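CocE/NonD family hydrolase (Staphylococcus aureus subsp. aureus COL, PDB 3III) probably hydrolyses ester or amide bonds with an alpha/beta-hydrolase domain resembling that of X-Pro dipeptidyl-peptidases. Local coordinates at residues P183-L195 against N308-L320. Sequence-based numbering, arbitrary orientation.
Sequences PPHLKAMIPWEGL and NLERQKSFFDFYL
Ile190, Trp192 and Ala188, alternate residues of strand 186-192, all point toward helix 306-319. Ile190 has the most surface buried. Its CG1 stands anti to the carbonyl carbon (chi1 -53°), and CD1 extends from it over one face of the Phe316 ring. This is a CH-pi contact, with CD1 3.7 Å from the ring centroid. The opposite face of Phe316 is covered by CD1 of Leu320, which holds the ring between two aliphatic groups. CG1 of Ile190 also lies 3.7 Å from CE2 of Phe315, and its CD1 touches CB of Gln312.

Trp192 meets the earlier part of the helix with its six-membered ring. CH2 of Trp192 lies 3.6 Å from CB of Asn308. NE2 of Gln312 sits over one indole face, toward the rim, with the amide plane turned 48° from the ring. OE1 of Gln312 accepts a hydrogen bond from ND2 of Asn166. OD1 of Asn308 accepts hydrogen bonds from NE (3.0 Å) and NH2 (2.8 Å) of Arg311, a side-on grip. With ND2 bonded to O of Ser302, this limits rotation of the amide.

The small Ala188 lets the helix come close: its CB is 3.6 Å from CB of Tyr319 and 3.7 Å from CE1 of Phe316. Beyond it, CB of Lys187 touches CD2 of Leu320, while the amine turns off to Asn162.

The axes of strand 186-192 and helix 308-319 run nearly antiparallel, at 170°, and approach to 8.5 Å. Strand 186-192 lies between parallel strands 162-168 and 262-267. A helix packing an aromatic-rich face on a central, mostly parallel sheet is characteristic of the alpha/beta-hydrolase fold.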
# COMPACT_ATOMS: atom_id res chain seq x y z
N PRO A 183 1.80 11.22 19.22
CA PRO A 183 2.75 11.07 20.31
C PRO A 183 3.64 12.33 20.34
O PRO A 183 4.14 12.74 19.27
CB PRO A 183 3.57 9.80 19.91
CG PRO A 183 2.76 9.10 18.88
CD PRO A 183 2.02 10.20 18.17
N PRO A 184 3.83 12.96 21.54
CA PRO A 184 4.56 14.22 21.59
C PRO A 184 6.02 14.17 21.03
O PRO A 184 6.46 15.13 20.43
CB PRO A 184 4.57 14.57 23.08
CG PRO A 184 3.33 13.94 23.59
CD PRO A 184 3.13 12.70 22.80
N HIS A 185 6.68 13.03 21.16
CA HIS A 185 8.06 12.89 20.64
C HIS A 185 8.19 12.22 19.30
O HIS A 185 9.31 11.97 18.85
CB HIS A 185 8.93 12.20 21.71
CG HIS A 185 9.00 13.00 22.98
ND1 HIS A 185 8.04 12.90 23.96
CD2 HIS A 185 9.86 13.97 23.37
CE1 HIS A 185 8.36 13.74 24.94
NE2 HIS A 185 9.45 14.41 24.60
N LEU A 186 7.07 11.93 18.62
CA LEU A 186 7.10 11.49 17.24
C LEU A 186 7.27 12.78 16.42
O LEU A 186 6.33 13.60 16.30
CB LEU A 186 5.81 10.77 16.83
CG LEU A 186 5.77 10.29 15.36
CD1 LEU A 186 6.86 9.24 15.10
CD2 LEU A 186 4.34 9.84 14.95
N LYS A 187 8.46 12.99 15.88
CA LYS A 187 8.83 14.22 15.18
C LYS A 187 8.81 14.09 13.65
O LYS A 187 8.91 15.10 12.96
CB LYS A 187 10.23 14.70 15.60
CG LYS A 187 10.38 14.96 17.11
CD LYS A 187 9.40 16.02 17.61
CE LYS A 187 9.59 16.35 19.11
NZ LYS A 187 10.72 17.35 19.23
N ALA A 188 8.68 12.86 13.12
CA ALA A 188 8.69 12.62 11.66
C ALA A 188 8.24 11.18 11.40
O ALA A 188 8.44 10.30 12.27
CB ALA A 188 10.10 12.85 11.08
N MSE A 189 7.70 10.91 10.21
CA MSE A 189 7.24 9.57 9.87
C MSE A 189 7.43 9.30 8.39
O MSE A 189 7.26 10.21 7.55
CB MSE A 189 5.75 9.39 10.22
CG MSE A 189 4.88 10.40 9.54
SE MSE A 189 2.99 10.38 10.19
CE MSE A 189 2.57 8.48 9.60
N ILE A 190 7.79 8.04 8.09
CA ILE A 190 8.01 7.58 6.73
C ILE A 190 7.18 6.27 6.54
O ILE A 190 7.71 5.14 6.66
CB ILE A 190 9.49 7.33 6.43
CG1 ILE A 190 10.35 8.56 6.78
CG2 ILE A 190 9.70 6.95 4.94
CD1 ILE A 190 11.84 8.30 6.59
N PRO A 191 5.85 6.43 6.33
CA PRO A 191 5.04 5.26 6.01
C PRO A 191 5.30 4.89 4.55
O PRO A 191 4.75 5.50 3.61
CB PRO A 191 3.62 5.76 6.22
CG PRO A 191 3.72 7.25 5.98
CD PRO A 191 5.01 7.63 6.57
N TRP A 192 6.20 3.93 4.35
CA TRP A 192 6.64 3.57 3.03
C TRP A 192 5.76 2.42 2.51
O TRP A 192 6.10 1.25 2.66
CB TRP A 192 8.13 3.19 3.04
CG TRP A 192 8.72 3.23 1.66
CD1 TRP A 192 8.58 2.30 0.68
CD2 TRP A 192 9.54 4.27 1.10
NE1 TRP A 192 9.31 2.67 -0.43
CE2 TRP A 192 9.88 3.88 -0.22
CE3 TRP A 192 10.03 5.48 1.58
CZ2 TRP A 192 10.66 4.67 -1.08
CZ3 TRP A 192 10.79 6.27 0.74
CH2 TRP A 192 11.09 5.88 -0.59
N GLU A 193 4.65 2.80 1.87
CA GLU A 193 3.63 1.84 1.37
C GLU A 193 2.85 1.19 2.53
O GLU A 193 3.22 0.12 3.04
CB GLU A 193 4.18 0.77 0.43
CG GLU A 193 4.75 1.39 -0.88
CD GLU A 193 4.59 0.48 -2.05
OE1 GLU A 193 5.64 0.04 -2.59
OE2 GLU A 193 3.42 0.22 -2.40
N GLY A 194 1.78 1.87 2.94
CA GLY A 194 0.86 1.28 3.90
C GLY A 194 -0.59 1.71 3.76
O GLY A 194 -0.90 2.89 3.71
N LEU A 195 -1.48 0.71 3.78
CA LEU A 195 -2.90 0.93 3.84
C LEU A 195 -3.30 1.54 5.19
O LEU A 195 -2.51 1.59 6.12
CB LEU A 195 -3.67 -0.39 3.61
CG LEU A 195 -3.48 -1.54 4.62
CD1 LEU A 195 -4.41 -1.45 5.77
CD2 LEU A 195 -3.64 -2.90 3.86
N ASN A 308 16.77 6.03 -2.33
CA ASN A 308 15.64 6.24 -1.42
C ASN A 308 16.05 6.21 0.03
O ASN A 308 15.46 6.92 0.87
CB ASN A 308 14.48 5.27 -1.78
CG ASN A 308 13.85 5.65 -3.13
OD1 ASN A 308 13.78 6.83 -3.46
ND2 ASN A 308 13.48 4.66 -3.93
N LEU A 309 17.12 5.45 0.35
CA LEU A 309 17.70 5.57 1.70
C LEU A 309 18.25 6.98 1.89
O LEU A 309 18.14 7.55 2.96
CB LEU A 309 18.78 4.49 1.94
CG LEU A 309 18.30 3.05 1.93
CD1 LEU A 309 19.50 2.06 2.14
CD2 LEU A 309 17.25 2.85 2.99
N GLU A 310 18.88 7.56 0.86
CA GLU A 310 19.45 8.87 1.02
C GLU A 310 18.30 9.91 1.17
O GLU A 310 18.44 10.89 1.91
CB GLU A 310 20.41 9.24 -0.13
CG GLU A 310 21.67 8.42 -0.31
CD GLU A 310 22.68 8.67 0.79
OE1 GLU A 310 22.75 9.84 1.27
OE2 GLU A 310 23.36 7.71 1.15
N ARG A 311 17.18 9.68 0.50
CA ARG A 311 16.02 10.58 0.60
C ARG A 311 15.44 10.53 2.02
O ARG A 311 15.19 11.58 2.65
CB ARG A 311 14.98 10.17 -0.47
CG ARG A 311 13.66 10.97 -0.47
CD ARG A 311 12.54 10.26 -1.23
NE ARG A 311 13.01 9.55 -2.39
CZ ARG A 311 13.23 10.11 -3.58
NH1 ARG A 311 12.99 11.40 -3.71
NH2 ARG A 311 13.73 9.36 -4.61
N GLN A 312 15.25 9.32 2.51
CA GLN A 312 14.79 9.08 3.91
C GLN A 312 15.69 9.78 4.90
O GLN A 312 15.22 10.40 5.85
CB GLN A 312 14.73 7.59 4.25
CG GLN A 312 13.72 6.71 3.48
CD GLN A 312 14.02 5.21 3.66
OE1 GLN A 312 14.28 4.74 4.77
NE2 GLN A 312 13.93 4.46 2.58
N LYS A 313 17.00 9.66 4.67
CA LYS A 313 17.99 10.21 5.58
C LYS A 313 17.97 11.75 5.52
O LYS A 313 18.11 12.40 6.54
CB LYS A 313 19.41 9.64 5.27
CG LYS A 313 20.56 10.22 6.19
CD LYS A 313 21.92 9.51 5.86
CE LYS A 313 22.94 10.48 5.33
NZ LYS A 313 23.17 11.73 6.26
N SER A 314 17.78 12.32 4.34
CA SER A 314 17.74 13.75 4.23
C SER A 314 16.53 14.33 5.04
O SER A 314 16.67 15.31 5.76
CB SER A 314 17.72 14.21 2.76
OG SER A 314 17.53 15.64 2.75
N PHE A 315 15.40 13.64 4.95
CA PHE A 315 14.17 14.01 5.67
C PHE A 315 14.39 13.89 7.17
O PHE A 315 14.10 14.83 7.93
CB PHE A 315 13.05 13.09 5.19
CG PHE A 315 11.74 13.21 5.92
CD1 PHE A 315 10.92 14.33 5.78
CD2 PHE A 315 11.29 12.14 6.69
CE1 PHE A 315 9.68 14.38 6.42
CE2 PHE A 315 10.06 12.18 7.33
CZ PHE A 315 9.24 13.32 7.19
N PHE A 316 14.97 12.78 7.59
CA PHE A 316 15.23 12.58 9.02
C PHE A 316 16.35 13.48 9.57
O PHE A 316 16.29 13.85 10.72
CB PHE A 316 15.53 11.12 9.35
CG PHE A 316 14.30 10.23 9.58
CD1 PHE A 316 13.01 10.72 9.60
CD2 PHE A 316 14.49 8.85 9.77
CE1 PHE A 316 11.91 9.85 9.82
CE2 PHE A 316 13.44 8.01 10.06
CZ PHE A 316 12.12 8.52 10.06
N ASP A 317 17.36 13.81 8.76
CA ASP A 317 18.40 14.72 9.22
C ASP A 317 17.75 16.08 9.48
O ASP A 317 18.10 16.78 10.47
CB ASP A 317 19.50 14.92 8.17
CG ASP A 317 20.44 13.74 8.02
OD1 ASP A 317 20.47 12.80 8.87
OD2 ASP A 317 21.19 13.80 7.03
N PHE A 318 16.78 16.46 8.64
CA PHE A 318 16.07 17.74 8.90
C PHE A 318 15.23 17.66 10.17
O PHE A 318 15.29 18.55 11.00
CB PHE A 318 15.21 18.13 7.70
CG PHE A 318 14.66 19.51 7.77
CD1 PHE A 318 15.36 20.57 7.23
CD2 PHE A 318 13.42 19.76 8.34
CE1 PHE A 318 14.85 21.92 7.30
CE2 PHE A 318 12.89 21.08 8.38
CZ PHE A 318 13.61 22.14 7.84
N TYR A 319 14.39 16.62 10.29
CA TYR A 319 13.39 16.56 11.37
C TYR A 319 13.90 15.97 12.68
O TYR A 319 13.44 16.39 13.74
CB TYR A 319 12.04 15.92 10.92
CG TYR A 319 11.30 16.81 9.99
CD1 TYR A 319 10.74 18.00 10.43
CD2 TYR A 319 11.29 16.55 8.63
CE1 TYR A 319 10.14 18.87 9.56
CE2 TYR A 319 10.69 17.40 7.76
CZ TYR A 319 10.12 18.57 8.22
OH TYR A 319 9.57 19.48 7.33
N LEU A 320 14.79 14.97 12.63
CA LEU A 320 15.26 14.32 13.83
C LEU A 320 16.60 14.88 14.31
O LEU A 320 16.82 14.92 15.52
CB LEU A 320 15.38 12.82 13.63
CG LEU A 320 14.13 12.09 13.14
CD1 LEU A 320 14.36 10.51 13.08
CD2 LEU A 320 12.91 12.39 14.07